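Local coordinates for protein GCN5-related N-acetyltransferase (Sphaerobacter thermophilus, PDB 3TT2) that probably transfers an acyl group, other than an aminoacyl group, to an acceptor, as a member of the GCN5-related N-acetyltransferase family, at residues Ser211-Glu216 / Glu221-Ala226. Numbering follows the deposited sequence.
Sequences SMTQSE and ELWLLA
Trp223 meets Thr213 and Glu216 in a small, buried helix-to-strand contact in the GNAT fold formed by the C-terminal part of the chain, where Thr213 of helix 206-213 and Glu216, a few residues on, lie against the first residue of strand 223-228. The large flat indole suits this place because it spans a gap that the backbones leave wide: the CA atoms of Glu216 and Trp223 are 8.4 Å apart. Its six-membered ring points its outer rim at Thr213, whose methyl CG2 lies near the ring plane, 3.5 Å from Trp223 CH2. A beta-branched threonine can offer that methyl while OG1, between the backbone N and the carbonyl carbon (chi1 48°), hydrogen-bonds the carbonyl of Trp209. Glutamate is long enough to pack CB beside the NE1-CZ2 rim and still carry its carboxylate, 79° from the indole plane, to the same edge. Phe178 packs edge-to-face with this indole. With an alanine here, the Thr213 methyl and Phe178 would probably lose their aromatic partner, opening a gap between 211-216 and the strand. Glu216 OE2 lies 3.7 Å from Trp223 CZ2, while the backbone O of Glu216 sits 4.0 Å above one face, offset toward the rim.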
loop_
_atom_site.group_PDB
_atom_site.type_symbol
_atom_site.label_atom_id
_atom_site.label_comp_id
_atom_site.label_asym_id
_atom_site.label_seq_id
_atom_site.Cartn_x
_atom_site.Cartn_y
_atom_site.Cartn_z
ATOM N N SER A 211 -2.477 -11.715 13.994
ATOM C CA SER A 211 -3.365 -10.633 14.384
ATOM C C SER A 211 -3.669 -9.730 13.205
ATOM O O SER A 211 -4.727 -9.103 13.152
ATOM C CB SER A 211 -2.742 -9.822 15.506
ATOM O OG SER A 211 -2.367 -10.671 16.573
HETATM N N MSE A 212 -2.744 -9.664 12.254
HETATM C CA MSE A 212 -2.943 -8.819 11.087
HETATM C C MSE A 212 -3.915 -9.454 10.116
HETATM O O MSE A 212 -4.625 -8.769 9.380
HETATM C CB MSE A 212 -1.625 -8.582 10.369
HETATM C CG MSE A 212 -0.759 -7.517 10.976
HETATM SE SE MSE A 212 0.751 -7.127 9.817
HETATM C CE MSE A 212 1.702 -8.825 9.920
ATOM N N THR A 213 -3.914 -10.775 10.081
ATOM C CA THR A 213 -4.754 -11.478 9.139
ATOM C C THR A 213 -6.070 -11.987 9.709
ATOM O O THR A 213 -6.858 -12.577 8.974
ATOM C CB THR A 213 -3.998 -12.630 8.526
ATOM O OG1 THR A 213 -3.361 -13.358 9.580
ATOM C CG2 THR A 213 -2.948 -12.104 7.557
ATOM N N GLN A 214 -6.310 -11.762 11.001
ATOM C CA GLN A 214 -7.483 -12.322 11.682
ATOM C C GLN A 214 -8.789 -12.070 10.945
ATOM O O GLN A 214 -9.640 -12.957 10.846
ATOM C CB GLN A 214 -7.602 -11.797 13.100
ATOM C CG GLN A 214 -8.808 -12.357 13.820
ATOM C CD GLN A 214 -8.774 -12.101 15.314
ATOM O OE1 GLN A 214 -7.791 -11.580 15.848
ATOM N NE2 GLN A 214 -9.848 -12.475 15.998
ATOM N N SER A 215 -8.940 -10.861 10.421
ATOM C CA SER A 215 -10.099 -10.535 9.611
ATOM C C SER A 215 -10.135 -11.395 8.353
ATOM O O SER A 215 -11.123 -12.080 8.101
ATOM C CB SER A 215 -10.072 -9.063 9.225
ATOM O OG SER A 215 -8.996 -8.820 8.338
ATOM N N GLU A 216 -9.053 -11.365 7.575
ATOM C CA GLU A 216 -9.016 -12.005 6.251
ATOM C C GLU A 216 -9.109 -13.535 6.255
ATOM O O GLU A 216 -9.454 -14.136 5.235
ATOM C CB GLU A 216 -7.759 -11.594 5.487
ATOM C CG GLU A 216 -7.337 -10.157 5.678
ATOM C CD GLU A 216 -5.904 -9.938 5.241
ATOM O OE1 GLU A 216 -5.222 -9.108 5.876
ATOM O OE2 GLU A 216 -5.460 -10.604 4.270
ATOM N N GLU A 221 -11.803 -18.465 1.328
ATOM C CA GLU A 221 -12.096 -18.715 -0.079
ATOM C C GLU A 221 -11.055 -18.021 -0.974
ATOM O O GLU A 221 -10.684 -18.533 -2.036
ATOM C CB GLU A 221 -13.489 -18.158 -0.385
ATOM C CG GLU A 221 -14.466 -19.042 -1.174
ATOM C CD GLU A 221 -15.817 -18.330 -1.431
ATOM O OE1 GLU A 221 -16.766 -18.526 -0.634
ATOM O OE2 GLU A 221 -15.933 -17.569 -2.425
ATOM N N LEU A 222 -10.598 -16.853 -0.520
ATOM C CA LEU A 222 -9.652 -15.993 -1.237
ATOM C C LEU A 222 -8.163 -16.183 -0.837
ATOM O O LEU A 222 -7.276 -15.459 -1.325
ATOM C CB LEU A 222 -10.049 -14.527 -1.021
ATOM C CG LEU A 222 -11.455 -14.004 -1.368
ATOM C CD1 LEU A 222 -11.592 -12.550 -0.944
ATOM C CD2 LEU A 222 -11.742 -14.147 -2.845
ATOM N N TRP A 223 -7.879 -17.122 0.062
ATOM C CA TRP A 223 -6.495 -17.459 0.338
ATOM C C TRP A 223 -6.104 -18.753 -0.357
ATOM O O TRP A 223 -6.461 -19.847 0.080
ATOM C CB TRP A 223 -6.278 -17.615 1.833
ATOM C CG TRP A 223 -6.068 -16.341 2.502
ATOM C CD1 TRP A 223 -6.524 -15.122 2.103
ATOM C CD2 TRP A 223 -5.306 -16.121 3.687
ATOM N NE1 TRP A 223 -6.104 -14.153 2.983
ATOM C CE2 TRP A 223 -5.349 -14.742 3.961
ATOM C CE3 TRP A 223 -4.593 -16.960 4.550
ATOM C CZ2 TRP A 223 -4.712 -14.180 5.066
ATOM C CZ3 TRP A 223 -3.955 -16.402 5.647
ATOM C CH2 TRP A 223 -4.020 -15.025 5.893
ATOM N N LEU A 224 -5.301 -18.627 -1.402
ATOM C CA LEU A 224 -4.901 -19.786 -2.178
ATOM C C LEU A 224 -3.452 -20.128 -1.946
ATOM O O LEU A 224 -2.599 -19.251 -1.798
ATOM C CB LEU A 224 -5.129 -19.566 -3.664
ATOM C CG LEU A 224 -6.564 -19.271 -4.061
ATOM C CD1 LEU A 224 -6.582 -19.238 -5.551
ATOM C CD2 LEU A 224 -7.476 -20.340 -3.569
ATOM N N LEU A 225 -3.192 -21.425 -1.913
ATOM C CA LEU A 225 -1.868 -21.951 -1.715
ATOM C C LEU A 225 -1.553 -22.841 -2.913
ATOM O O LEU A 225 -2.359 -23.690 -3.281
ATOM C CB LEU A 225 -1.846 -22.787 -0.442
ATOM C CG LEU A 225 -2.505 -22.223 0.818
ATOM C CD1 LEU A 225 -2.281 -23.163 2.000
ATOM C CD2 LEU A 225 -1.992 -20.843 1.141
ATOM N N ALA A 226 -0.404 -22.634 -3.545
ATOM C CA ALA A 226 0.091 -23.624 -4.481
ATOM C C ALA A 226 0.776 -24.715 -3.664
ATOM O O ALA A 226 1.651 -24.451 -2.833
ATOM C CB ALA A 226 1.022 -23.014 -5.484
#